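Local coordinates for protein DNA polymerase III, beta subunit (Eubacterium rectale, PDB 3T0P) that probably encircles DNA as a ring-shaped head-to-tail homodimer, tethering DNA polymerases and other proteins to it and making synthesis processive, at residues M2-S7 with I34-S39; A9-G14 with T56-T61; G174-I179 with P322-D327; E263-I268 with A328-D333. All coordinates share one frame; numbering follows the deposited sequence. Where two conformers were deposited one is given.

Contact 1. Residues M2-S7 with I34-S39; sequences MKLICS and ILIDAS. With EDO (1,2-ethanediol), chain C.
Ile36 meets Met2 and Leu4 where two antiparallel sheets of the N-terminal domain lie face to face: strand 3-7 belongs to the five-stranded sheet, with Met2 just before it, and strand 33-38 to the larger one shared with the central domain. The CG2 branch of Ile36 does the touching. It lies anti to the backbone N, which puts it against Leu4 and Met2. Leu4 CD1 reaches this methyl at 3.7 Å, the two side chains sliding past each other in opposite directions. Met2, modelled as selenomethionine, crosses Ile36 at about a right angle; its chain is extended until it bends at chi3 (76°), and SE stands 4.1 Å from Ile36 CG2. Asp37 turns away from strand 3-7, one carboxylate oxygen hydrogen-bonded to Tyr118. Ala38 points inward again, its CB wedged against Leu4 CD2 at 3.4 Å, tighter than ordinary van der Waals contact, with Met2 SE flanking it at 4.2 Å. The first torsion of Leu4, -27°, departs from a staggered value, in keeping with this tight fit. Asp37 and Ser39 form an Asx turn: Asp37 OD1 accepts from Ser39 N at 3.1 Å and, through its syn lone pair, from Ser39 OG at 2.7 Å. On strand 3-7, a 1,2-ethanediol makes a weak hydrogen bond to Ile5 O. No hydrogen bond links the two segments. Four buried apolar residues make the whole interface, consistent with apolar packing, rather than polar pairing, joining the two segments.

Contact 2. Residues A9-G14 with T56-T61; sequences ANLLKG and TIIDGT
Thr56 OG1 is gripped by two groups beyond the contact, Thr231 OG1 and Asn230 O, while the other branch of the same residue, CG2, packs against Gly14 of the helix, 3.7 Å from Gly14 O. Setting OG1 anti to the backbone N (chi1 -156°) turns it to residues 230-231 and leaves CG2 to the helix. Helix 9-14 runs nearly antiparallel to strand 56-58, at 169°, with the axes 8.4 Å apart at their closest. Ile58 fills the middle. Its CD1 rests on Gly14 CA at 3.5 Å, an approach made possible by the bare glycine, and equally close to Asn10 O, which accepts the helical bond from Gly14 N. Ile58 CG2 lies 4.2 Å from Asn10 CB. Leu11 CD1 meets the same methyl a little farther off. At the rim, Asn10 ND2 passes 3.7 Å from Asp59 CB, the amide and carboxylate planes 62° apart and no hydrogen bond formed between them. Leu11 carries the packing onward to Phe75 and Val79 of helix 72-81. With no hydrogen bond between the two segments, 9-14 rests on 56-61 mainly through van der Waals packing, with Ile58 CD1 over Gly14.

Contact 3. Residues G174-I179 with P322-D327; sequences GHRISI and PKFFID
The contact belongs to the junction of the central and C-terminal domains, where strand 176-184 pairs with strand 357-361 in a continuous antiparallel sheet; in relatives this region forms the cleft that receives peptides of partner proteins. Arg176 bridges the junction to helix 322-327, which runs almost parallel to strand 176-179 (4°). Its CG sits between the backbone N and the carbonyl carbon (chi1 61°), and the chain then extends across the Phe324 ring. CD lies over the ring face, a CH-pi contact 3.9 Å from the Phe324 centroid. Beyond it the guanidinium has Phe324 CD1 over one face, the two planes 27° apart. Arg176, Lys323 and Asp327 form a salt-bridge network: Arg176 NH1 donates to Asp327 OD2 at 2.7 Å, close to the guanidinium plane and onto the anti lone pair; the bond from NH2 to that oxygen is weak. Lys323 NZ takes the syn lone pair of Asp327 OD2 at 2.9 Å, so two cations share one carboxylate oxygen. This probably keeps Asp327 ionised. Asp173 OD2 forms a further salt bridge to Arg176 NE, fixing the rotation of the group. His175 packs beside the same phenyl ring, CB touching Phe324 CE2 at 3.5 Å, although the two near-parallel rings barely overlap. A water completes the link, accepting from Arg176 NH1 at 3.2 Å and donating to Phe324 O at 2.7 Å.

Contact 4. Residues E263-I268 with A328-D333; sequences ELLDCI and ALRVID
Leu329 packs against Leu264 and Leu265 where the two helices of the C-terminal domain, 261-272 and 322-329, lie side by side; in this ring family such helices line the inner, DNA-facing surface. CD1 of Leu329 is the intruding atom. It lies 3.8 Å from Leu264 CG, the two side chains crossing at about a right angle, and comes equally near the backbone at Leu265 N. Leu265 instead runs alongside Leu329 in the opposite sense, CB to CB at 4.0 Å. Leu264 and Leu265 both carry CG anti to the backbone N, whereas in Leu329 it stands beside the N (chi1 -66°), which directs the chain of Leu329 toward helix 263-268, where CD1 meets Leu264. Ile268, one turn on from Leu264, adds a looser contact, CD1 to Leu329 CD1 at 4.3 Å. At the exposed border, Leu265 CD2 approaches Arg330 N at 4.2 Å; the arginine side chain was modelled in two conformers, so its own contact with Leu265 is less certain. In the next shell Leu264 and Ile268 rest on Leu294 of strand 291-297, and Ile307 of strand 302-308 also backs Leu264. Ala328, Val331 and Ile332 in turn pack on Tyr359 of strand 357-361. A type I turn runs from Leu329 to Ile332, with Ile332 N donating to Leu329 O at 3.2 Å, while Ile332 O accepts from Lys261 NZ.

The four contacts form two touching pairs on opposite sides of the chain's centre. Contacts 1 and 2, in the N-terminal domain, have centres about 9 Å apart: Ile5 O and Thr61 N make a probable hydrogen bond of 2.8 Å, and Cys6 SG packs on Ile58 CG2. Strand 3-7 leads into helix 8-18. Contacts 3 and 4, centres about 12 Å apart, share helix 322-329, and Ile268 CD1 touches Phe325 CB at 3.6 Å. Contact 3 lies by the region that in relatives receives partner peptides, with contact 4 beside it on the shared helix; contacts 1 and 2 are about 25 to 31 Å from this pair at nearest atoms, in this crescent-shaped half of the ring.

Contact 1. Residues M2-S7 with I34-S39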
loop_
_atom_site.group_PDB
_atom_site.type_symbol
_atom_site.label_atom_id
_atom_site.label_comp_id
_atom_site.label_asym_id
_atom_site.label_seq_id
_atom_site.Cartn_x
_atom_site.Cartn_y
_atom_site.Cartn_z
HETATM N N MSE B 2 -31.717 -10.471 21.143
HETATM C CA MSE B 2 -30.461 -11.237 21.116
HETATM C C MSE B 2 -29.429 -10.803 22.151
HETATM O O MSE B 2 -29.297 -9.606 22.420
HETATM C CB MSE B 2 -29.822 -11.081 19.731
HETATM C CG MSE B 2 -28.801 -12.148 19.410
HETATM SE SE MSE B 2 -28.023 -11.857 17.663
HETATM C CE MSE B 2 -26.828 -10.364 18.205
ATOM N N LYS B 3 -28.662 -11.777 22.692
ATOM C CA LYS B 3 -27.537 -11.534 23.607
ATOM C C LYS B 3 -26.485 -12.626 23.442
ATOM O O LYS B 3 -26.790 -13.809 23.645
ATOM C CB LYS B 3 -27.945 -11.401 25.074
ATOM C CG LYS B 3 -26.809 -10.805 25.916
ATOM C CD LYS B 3 -27.179 -10.685 27.395
ATOM C CE LYS B 3 -26.021 -10.238 28.253
ATOM N NZ LYS B 3 -26.422 -10.093 29.679
ATOM N N LEU B 4 -25.256 -12.223 23.027
ATOM C CA LEU B 4 -24.151 -13.165 22.809
ATOM C C LEU B 4 -22.894 -12.706 23.461
ATOM O O LEU B 4 -22.713 -11.507 23.615
ATOM C CB LEU B 4 -23.819 -13.363 21.307
ATOM C CG LEU B 4 -24.881 -13.168 20.275
ATOM C CD1 LEU B 4 -24.263 -13.067 18.917
ATOM C CD2 LEU B 4 -25.882 -14.301 20.330
ATOM N N ILE B 5 -21.967 -13.653 23.734
ATOM C CA ILE B 5 -20.615 -13.405 24.247
ATOM C C ILE B 5 -19.644 -14.169 23.345
ATOM O O ILE B 5 -19.779 -15.378 23.208
ATOM C CB ILE B 5 -20.430 -13.765 25.743
ATOM C CG1 ILE B 5 -21.630 -13.304 26.603
ATOM C CG2 ILE B 5 -19.126 -13.134 26.268
ATOM C CD1 ILE B 5 -21.814 -14.044 27.897
ATOM N N CYS B 6 -18.696 -13.474 22.715
ATOM C CA CYS B 6 -17.698 -14.044 21.797
ATOM C C CYS B 6 -16.346 -13.523 22.121
ATOM O O CYS B 6 -16.239 -12.341 22.413
ATOM C CB CYS B 6 -18.031 -13.694 20.349
ATOM S SG CYS B 6 -19.566 -14.404 19.740
ATOM N N SER B 7 -15.287 -14.317 21.872
ATOM C CA SER B 7 -13.928 -13.800 21.985
ATOM C C SER B 7 -13.743 -12.846 20.827
ATOM O O SER B 7 -14.272 -13.116 19.762
ATOM C CB SER B 7 -12.885 -14.916 21.972
ATOM O OG SER B 7 -12.333 -15.131 20.681
ATOM N N ILE B 34 -23.924 -7.228 7.633
ATOM C CA ILE B 34 -23.514 -8.560 8.038
ATOM C C ILE B 34 -24.666 -9.085 8.897
ATOM O O ILE B 34 -25.094 -8.402 9.824
ATOM C CB ILE B 34 -22.152 -8.580 8.792
ATOM C CG1 ILE B 34 -20.987 -8.365 7.827
ATOM C CG2 ILE B 34 -21.972 -9.907 9.583
ATOM C CD1 ILE B 34 -19.702 -7.975 8.493
ATOM N N LEU B 35 -25.176 -10.270 8.595
ATOM C CA LEU B 35 -26.185 -10.863 9.438
ATOM C C LEU B 35 -25.548 -11.674 10.572
ATOM O O LEU B 35 -24.651 -12.484 10.335
ATOM C CB LEU B 35 -27.109 -11.776 8.625
ATOM C CG LEU B 35 -28.303 -12.326 9.381
ATOM C CD1 LEU B 35 -29.377 -11.267 9.534
ATOM C CD2 LEU B 35 -28.852 -13.549 8.695
ATOM N N ILE B 36 -26.040 -11.473 11.795
ATOM C CA ILE B 36 -25.670 -12.294 12.934
ATOM C C ILE B 36 -26.887 -13.184 13.192
ATOM O O ILE B 36 -27.946 -12.681 13.570
ATOM C CB ILE B 36 -25.208 -11.532 14.200
ATOM C CG1 ILE B 36 -24.120 -10.479 13.891
ATOM C CG2 ILE B 36 -24.758 -12.522 15.291
ATOM C CD1 ILE B 36 -23.951 -9.505 14.986
ATOM N N ASP B 37 -26.764 -14.485 12.905
ATOM C CA ASP B 37 -27.839 -15.434 13.154
ATOM C C ASP B 37 -27.453 -16.313 14.332
ATOM O O ASP B 37 -26.555 -17.149 14.223
ATOM C CB ASP B 37 -28.155 -16.279 11.900
ATOM C CG ASP B 37 -29.421 -17.125 12.008
ATOM O OD1 ASP B 37 -29.771 -17.544 13.133
ATOM O OD2 ASP B 37 -30.051 -17.376 10.971
ATOM N N ALA B 38 -28.091 -16.077 15.466
ATOM C CA ALA B 38 -27.909 -16.854 16.680
ATOM C C ALA B 38 -29.279 -17.403 17.127
ATOM O O ALA B 38 -29.561 -17.455 18.323
ATOM C CB ALA B 38 -27.295 -15.983 17.753
ATOM N N SER B 39 -30.146 -17.798 16.153
ATOM C CA SER B 39 -31.503 -18.298 16.434
ATOM C C SER B 39 -31.518 -19.764 16.869
ATOM O O SER B 39 -32.452 -20.169 17.553
ATOM C CB SER B 39 -32.405 -18.122 15.221
ATOM O OG SER B 39 -31.914 -18.906 14.148
HETATM C C1 EDO C . -16.079 -17.487 24.598
HETATM O O1 EDO C . -16.681 -16.237 24.241
HETATM C C2 EDO C . -16.016 -17.588 26.118
HETATM O O2 EDO C . -17.273 -17.174 26.672
#

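Contact 2. Residues A9-G14 with T56-T61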
loop_
_atom_site.group_PDB
_atom_site.type_symbol
_atom_site.label_atom_id
_atom_site.label_comp_id
_atom_site.label_asym_id
_atom_site.label_seq_id
_atom_site.Cartn_x
_atom_site.Cartn_y
_atom_site.Cartn_z
ATOM N N ALA B 9 -11.114 -12.182 19.018
ATOM C CA ALA B 9 -10.307 -12.761 17.933
ATOM C C ALA B 9 -11.164 -13.630 17.027
ATOM O O ALA B 9 -11.022 -13.565 15.815
ATOM C CB ALA B 9 -9.149 -13.565 18.499
ATOM N N ASN B 10 -12.115 -14.367 17.606
ATOM C CA ASN B 10 -12.989 -15.225 16.823
ATOM C C ASN B 10 -13.962 -14.390 16.027
ATOM O O ASN B 10 -14.223 -14.683 14.872
ATOM C CB ASN B 10 -13.723 -16.198 17.756
ATOM C CG ASN B 10 -12.850 -17.324 18.232
ATOM O OD1 ASN B 10 -11.865 -17.676 17.592
ATOM N ND2 ASN B 10 -13.242 -17.987 19.296
ATOM N N LEU B 11 -14.460 -13.308 16.640
ATOM C CA LEU B 11 -15.417 -12.416 16.006
ATOM C C LEU B 11 -14.721 -11.655 14.899
ATOM O O LEU B 11 -15.296 -11.522 13.830
ATOM C CB LEU B 11 -16.014 -11.489 17.077
ATOM C CG LEU B 11 -17.259 -10.667 16.768
ATOM C CD1 LEU B 11 -18.425 -11.543 16.249
ATOM C CD2 LEU B 11 -17.692 -9.927 18.024
ATOM N N LEU B 12 -13.448 -11.248 15.117
ATOM C CA LEU B 12 -12.672 -10.523 14.124
ATOM C C LEU B 12 -12.366 -11.405 12.921
ATOM O O LEU B 12 -12.540 -10.962 11.785
ATOM C CB LEU B 12 -11.377 -9.925 14.718
ATOM C CG LEU B 12 -10.470 -9.189 13.733
ATOM C CD1 LEU B 12 -11.215 -8.034 13.044
ATOM C CD2 LEU B 12 -9.187 -8.690 14.416
ATOM N N LYS B 13 -11.895 -12.628 13.152
ATOM C CA LYS B 13 -11.615 -13.533 12.045
ATOM C C LYS B 13 -12.899 -13.723 11.207
ATOM O O LYS B 13 -12.834 -13.637 9.997
ATOM C CB LYS B 13 -11.072 -14.891 12.557
ATOM C CG LYS B 13 -10.709 -15.862 11.448
ATOM C CD LYS B 13 -10.085 -17.131 11.982
ATOM C CE LYS B 13 -9.454 -17.939 10.868
ATOM N NZ LYS B 13 -8.825 -19.182 11.387
ATOM N N GLY B 14 -14.042 -13.879 11.865
ATOM C CA GLY B 14 -15.317 -14.074 11.188
ATOM C C GLY B 14 -15.790 -12.906 10.349
ATOM O O GLY B 14 -16.225 -13.113 9.206
ATOM N N THR B 56 -20.001 -18.114 8.111
ATOM C CA THR B 56 -18.935 -18.571 8.988
ATOM C C THR B 56 -19.515 -18.755 10.396
ATOM O O THR B 56 -20.480 -18.073 10.779
ATOM C CB THR B 56 -17.706 -17.627 8.885
ATOM O OG1 THR B 56 -16.523 -18.321 9.271
ATOM C CG2 THR B 56 -17.861 -16.345 9.673
ATOM N N ILE B 57 -18.988 -19.755 11.123
ATOM C CA ILE B 57 -19.437 -20.075 12.474
ATOM C C ILE B 57 -18.451 -19.470 13.455
ATOM O O ILE B 57 -17.236 -19.653 13.306
ATOM C CB ILE B 57 -19.642 -21.597 12.704
ATOM C CG1 ILE B 57 -20.728 -22.196 11.756
ATOM C CG2 ILE B 57 -19.951 -21.930 14.179
ATOM C CD1 ILE B 57 -22.209 -21.760 12.014
ATOM N N ILE B 58 -18.978 -18.708 14.416
ATOM C CA ILE B 58 -18.192 -18.048 15.470
ATOM C C ILE B 58 -18.373 -18.820 16.756
ATOM O O ILE B 58 -19.507 -19.131 17.131
ATOM C CB ILE B 58 -18.584 -16.552 15.651
ATOM C CG1 ILE B 58 -18.547 -15.771 14.324
ATOM C CG2 ILE B 58 -17.764 -15.854 16.726
ATOM C CD1 ILE B 58 -17.244 -15.875 13.497
ATOM N N ASP B 59 -17.252 -19.161 17.421
ATOM C CA ASP B 59 -17.322 -19.810 18.734
ATOM C C ASP B 59 -17.756 -18.750 19.725
ATOM O O ASP B 59 -17.297 -17.610 19.651
ATOM C CB ASP B 59 -15.979 -20.453 19.138
ATOM C CG ASP B 59 -15.613 -21.702 18.343
ATOM O OD1 ASP B 59 -16.409 -22.678 18.359
ATOM O OD2 ASP B 59 -14.521 -21.715 17.721
ATOM N N GLY B 60 -18.679 -19.106 20.586
ATOM C CA GLY B 60 -19.207 -18.197 21.586
ATOM C C GLY B 60 -20.397 -18.758 22.321
ATOM O O GLY B 60 -20.821 -19.884 22.059
ATOM N N THR B 61 -20.957 -17.954 23.222
ATOM C CA THR B 61 -22.083 -18.315 24.063
ATOM C C THR B 61 -23.307 -17.524 23.656
ATOM O O THR B 61 -23.249 -16.293 23.564
ATOM C CB THR B 61 -21.706 -18.060 25.530
ATOM O OG1 THR B 61 -20.520 -18.797 25.823
ATOM C CG2 THR B 61 -22.826 -18.442 26.525
#

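Contact 3. Residues G174-I179 with P322-D327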
loop_
_atom_site.group_PDB
_atom_site.type_symbol
_atom_site.label_atom_id
_atom_site.label_comp_id
_atom_site.label_asym_id
_atom_site.label_seq_id
_atom_site.Cartn_x
_atom_site.Cartn_y
_atom_site.Cartn_z
ATOM N N GLY B 174 -10.890 -12.807 -25.098
ATOM C CA GLY B 174 -10.953 -12.538 -26.535
ATOM C C GLY B 174 -9.609 -12.258 -27.179
ATOM O O GLY B 174 -9.500 -12.292 -28.407
ATOM N N HIS B 175 -8.572 -11.994 -26.357
ATOM C CA HIS B 175 -7.198 -11.703 -26.773
ATOM C C HIS B 175 -6.212 -12.773 -26.334
ATOM O O HIS B 175 -5.091 -12.810 -26.836
ATOM C CB HIS B 175 -6.757 -10.365 -26.186
ATOM C CG HIS B 175 -7.597 -9.231 -26.656
ATOM N ND1 HIS B 175 -8.534 -8.643 -25.828
ATOM C CD2 HIS B 175 -7.657 -8.651 -27.875
ATOM C CE1 HIS B 175 -9.109 -7.702 -26.557
ATOM N NE2 HIS B 175 -8.619 -7.676 -27.798
ATOM N N ARG B 176 -6.597 -13.599 -25.361
ATOM C CA ARG B 176 -5.744 -14.638 -24.786
ATOM C C ARG B 176 -6.555 -15.692 -24.069
ATOM O O ARG B 176 -7.714 -15.453 -23.733
ATOM C CB ARG B 176 -4.755 -14.017 -23.795
ATOM C CG ARG B 176 -5.438 -13.336 -22.626
ATOM C CD ARG B 176 -4.585 -12.231 -22.150
ATOM N NE ARG B 176 -5.298 -11.302 -21.283
ATOM C CZ ARG B 176 -4.798 -10.835 -20.151
ATOM N NH1 ARG B 176 -3.624 -11.263 -19.716
ATOM N NH2 ARG B 176 -5.484 -9.963 -19.426
ATOM N N ILE B 177 -5.927 -16.844 -23.801
ATOM C CA ILE B 177 -6.532 -17.968 -23.107
ATOM C C ILE B 177 -5.507 -18.503 -22.117
ATOM O O ILE B 177 -4.346 -18.722 -22.469
ATOM C CB ILE B 177 -7.063 -19.080 -24.081
ATOM C CG1 ILE B 177 -7.961 -18.505 -25.219
ATOM C CG2 ILE B 177 -7.811 -20.198 -23.305
ATOM C CD1 ILE B 177 -8.434 -19.556 -26.294
ATOM N N SER B 178 -5.938 -18.679 -20.863
ATOM C CA SER B 178 -5.134 -19.278 -19.802
ATOM C C SER B 178 -5.779 -20.579 -19.401
ATOM O O SER B 178 -6.959 -20.589 -19.051
ATOM C CB SER B 178 -5.021 -18.349 -18.610
ATOM O OG SER B 178 -4.457 -17.121 -19.016
ATOM N N ILE B 179 -5.036 -21.678 -19.512
ATOM C CA ILE B 179 -5.522 -23.020 -19.182
ATOM C C ILE B 179 -4.553 -23.696 -18.231
ATOM O O ILE B 179 -3.365 -23.833 -18.537
ATOM C CB ILE B 179 -5.754 -23.921 -20.439
ATOM C CG1 ILE B 179 -6.528 -23.185 -21.545
ATOM C CG2 ILE B 179 -6.453 -25.242 -20.058
ATOM C CD1 ILE B 179 -6.435 -23.832 -22.915
ATOM N N PRO B 322 2.521 -6.153 -24.471
ATOM C CA PRO B 322 3.432 -6.645 -23.413
ATOM C C PRO B 322 2.717 -7.177 -22.162
ATOM O O PRO B 322 3.175 -8.178 -21.577
ATOM C CB PRO B 322 4.306 -5.425 -23.069
ATOM C CG PRO B 322 3.750 -4.280 -23.812
ATOM C CD PRO B 322 2.846 -4.768 -24.879
ATOM N N LYS B 323 1.578 -6.552 -21.793
ATOM C CA LYS B 323 0.770 -6.907 -20.614
ATOM C C LYS B 323 0.397 -8.417 -20.569
ATOM O O LYS B 323 0.529 -9.054 -19.519
ATOM C CB LYS B 323 -0.507 -6.063 -20.584
ATOM C CG LYS B 323 -1.427 -6.324 -19.391
ATOM C CD LYS B 323 -2.836 -5.763 -19.625
ATOM C CE LYS B 323 -3.673 -5.822 -18.370
ATOM N NZ LYS B 323 -3.938 -7.217 -17.920
ATOM N N PHE B 324 -0.024 -8.972 -21.711
ATOM C CA PHE B 324 -0.439 -10.369 -21.850
ATOM C C PHE B 324 0.709 -11.356 -21.532
ATOM O O PHE B 324 0.492 -12.383 -20.896
ATOM C CB PHE B 324 -0.998 -10.613 -23.255
ATOM C CG PHE B 324 -2.212 -9.768 -23.628
ATOM C CD1 PHE B 324 -2.990 -9.155 -22.647
ATOM C CD2 PHE B 324 -2.576 -9.593 -24.961
ATOM C CE1 PHE B 324 -4.109 -8.383 -22.992
ATOM C CE2 PHE B 324 -3.691 -8.816 -25.304
ATOM C CZ PHE B 324 -4.459 -8.233 -24.314
ATOM N N PHE B 325 1.926 -11.018 -21.931
ATOM C CA PHE B 325 3.077 -11.854 -21.657
ATOM C C PHE B 325 3.487 -11.738 -20.195
ATOM O O PHE B 325 3.800 -12.754 -19.575
ATOM C CB PHE B 325 4.232 -11.462 -22.584
ATOM C CG PHE B 325 4.398 -12.434 -23.721
ATOM C CD1 PHE B 325 5.153 -13.592 -23.564
ATOM C CD2 PHE B 325 3.745 -12.231 -24.930
ATOM C CE1 PHE B 325 5.260 -14.519 -24.601
ATOM C CE2 PHE B 325 3.845 -13.167 -25.961
ATOM C CZ PHE B 325 4.620 -14.286 -25.801
ATOM N N ILE B 326 3.512 -10.515 -19.658
ATOM C CA ILE B 326 3.867 -10.237 -18.271
ATOM C C ILE B 326 2.881 -10.996 -17.351
ATOM O O ILE B 326 3.323 -11.762 -16.492
ATOM C CB ILE B 326 3.889 -8.722 -17.984
ATOM C CG1 ILE B 326 5.117 -8.061 -18.617
ATOM C CG2 ILE B 326 3.867 -8.451 -16.475
ATOM C CD1 ILE B 326 5.005 -6.552 -18.833
ATOM N N ASP B 327 1.574 -10.870 -17.595
ATOM C CA ASP B 327 0.559 -11.574 -16.776
ATOM C C ASP B 327 0.812 -13.072 -16.728
ATOM O O ASP B 327 0.813 -13.628 -15.642
ATOM C CB ASP B 327 -0.863 -11.354 -17.314
ATOM C CG ASP B 327 -1.442 -9.977 -17.168
ATOM O OD1 ASP B 327 -0.794 -9.121 -16.501
ATOM O OD2 ASP B 327 -2.541 -9.731 -17.742
HETATM O O HOH W 1 -1.882 -13.596 -21.020
#

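Contact 4. Residues E263-I268 with A328-D333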
loop_
_atom_site.group_PDB
_atom_site.type_symbol
_atom_site.label_atom_id
_atom_site.label_comp_id
_atom_site.label_asym_id
_atom_site.label_seq_id
_atom_site.Cartn_x
_atom_site.Cartn_y
_atom_site.Cartn_z
ATOM N N GLU B 263 14.438 -14.107 -17.697
ATOM C CA GLU B 263 15.024 -13.136 -18.633
ATOM C C GLU B 263 13.953 -12.529 -19.548
ATOM O O GLU B 263 13.999 -11.325 -19.800
ATOM C CB GLU B 263 16.129 -13.747 -19.496
ATOM C CG GLU B 263 17.440 -14.018 -18.779
ATOM C CD GLU B 263 18.478 -14.761 -19.611
ATOM O OE1 GLU B 263 18.461 -14.623 -20.857
ATOM O OE2 GLU B 263 19.308 -15.488 -19.016
ATOM N N LEU B 264 13.003 -13.356 -20.046
ATOM C CA LEU B 264 11.936 -12.873 -20.915
ATOM C C LEU B 264 11.022 -11.910 -20.124
ATOM O O LEU B 264 10.773 -10.778 -20.562
ATOM C CB LEU B 264 11.130 -14.041 -21.542
ATOM C CG LEU B 264 10.035 -13.604 -22.540
ATOM C CD1 LEU B 264 10.616 -12.748 -23.683
ATOM C CD2 LEU B 264 9.282 -14.814 -23.100
ATOM N N LEU B 265 10.582 -12.337 -18.945
ATOM C CA LEU B 265 9.756 -11.512 -18.052
ATOM C C LEU B 265 10.446 -10.174 -17.729
ATOM O O LEU B 265 9.820 -9.108 -17.906
ATOM C CB LEU B 265 9.423 -12.280 -16.740
ATOM C CG LEU B 265 8.632 -11.503 -15.662
ATOM C CD1 LEU B 265 7.340 -10.854 -16.255
ATOM C CD2 LEU B 265 8.300 -12.400 -14.490
ATOM N N ASP B 266 11.723 -10.210 -17.310
ATOM C CA ASP B 266 12.428 -8.937 -16.974
ATOM C C ASP B 266 12.553 -7.986 -18.171
ATOM O O ASP B 266 12.422 -6.773 -18.012
ATOM C CB ASP B 266 13.809 -9.208 -16.388
ATOM C CG ASP B 266 13.753 -9.763 -14.969
ATOM O OD1 ASP B 266 12.623 -9.827 -14.386
ATOM O OD2 ASP B 266 14.825 -10.173 -14.448
ATOM N N CYS B 267 12.756 -8.538 -19.368
ATOM C CA CYS B 267 12.898 -7.723 -20.544
ATOM C C CYS B 267 11.575 -7.056 -20.951
ATOM O O CYS B 267 11.572 -5.885 -21.302
ATOM C CB CYS B 267 13.454 -8.549 -21.694
ATOM S SG CYS B 267 13.288 -7.723 -23.288
ATOM N N ILE B 268 10.464 -7.819 -20.963
ATOM C CA ILE B 268 9.154 -7.298 -21.340
ATOM C C ILE B 268 8.711 -6.256 -20.298
ATOM O O ILE B 268 8.155 -5.210 -20.654
ATOM C CB ILE B 268 8.120 -8.431 -21.540
ATOM C CG1 ILE B 268 8.635 -9.419 -22.617
ATOM C CG2 ILE B 268 6.773 -7.830 -21.952
ATOM C CD1 ILE B 268 7.701 -10.591 -23.015
ATOM N N ALA B 328 1.089 -13.713 -17.902
ATOM C CA ALA B 328 1.310 -15.154 -17.940
ATOM C C ALA B 328 2.661 -15.540 -17.356
ATOM O O ALA B 328 2.725 -16.502 -16.605
ATOM C CB ALA B 328 1.183 -15.684 -19.371
ATOM N N LEU B 329 3.738 -14.816 -17.691
ATOM C CA LEU B 329 5.072 -15.155 -17.193
ATOM C C LEU B 329 5.164 -14.997 -15.673
ATOM O O LEU B 329 5.836 -15.809 -15.051
ATOM C CB LEU B 329 6.169 -14.365 -17.902
ATOM C CG LEU B 329 6.360 -14.669 -19.384
ATOM C CD1 LEU B 329 7.228 -13.603 -20.052
ATOM C CD2 LEU B 329 6.913 -16.077 -19.611
ATOM N N ARG B 330 4.467 -14.019 -15.079
ATOM C CA ARG B 330 4.403 -13.806 -13.612
ATOM C C ARG B 330 3.859 -15.018 -12.845
ATOM O O ARG B 330 4.097 -15.153 -11.642
ATOM C CB ARG B 330 3.502 -12.615 -13.274
ATOM C CG ARG B 330 4.222 -11.283 -13.332
ATOM C CD ARG B 330 3.308 -10.184 -12.858
ATOM N NE ARG B 330 3.924 -8.873 -13.011
ATOM C CZ ARG B 330 3.245 -7.739 -13.096
ATOM N NH1 ARG B 330 1.915 -7.746 -13.052
ATOM N NH2 ARG B 330 3.885 -6.586 -13.244
ATOM N N VAL B 331 3.091 -15.893 -13.527
ATOM C CA VAL B 331 2.456 -17.033 -12.843
ATOM C C VAL B 331 3.047 -18.352 -13.288
ATOM O O VAL B 331 2.507 -19.399 -12.933
ATOM C CB VAL B 331 0.913 -17.011 -12.964
ATOM C CG1 VAL B 331 0.358 -15.723 -12.363
ATOM C CG2 VAL B 331 0.445 -17.184 -14.407
ATOM N N ILE B 332 4.182 -18.307 -14.026
ATOM C CA ILE B 332 4.888 -19.510 -14.466
ATOM C C ILE B 332 6.119 -19.640 -13.593
ATOM O O ILE B 332 6.963 -18.738 -13.572
ATOM C CB ILE B 332 5.212 -19.515 -15.994
ATOM C CG1 ILE B 332 3.911 -19.555 -16.822
ATOM C CG2 ILE B 332 6.143 -20.667 -16.352
ATOM C CD1 ILE B 332 4.098 -19.199 -18.340
ATOM N N ASP B 333 6.209 -20.761 -12.862
ATOM C CA ASP B 333 7.294 -21.019 -11.906
ATOM C C ASP B 333 8.519 -21.620 -12.542
ATOM O O ASP B 333 9.617 -21.453 -12.014
ATOM C CB ASP B 333 6.795 -21.933 -10.787
ATOM C CG ASP B 333 5.709 -21.298 -9.917
ATOM O OD1 ASP B 333 5.725 -20.048 -9.752
ATOM O OD2 ASP B 333 4.823 -22.047 -9.429
#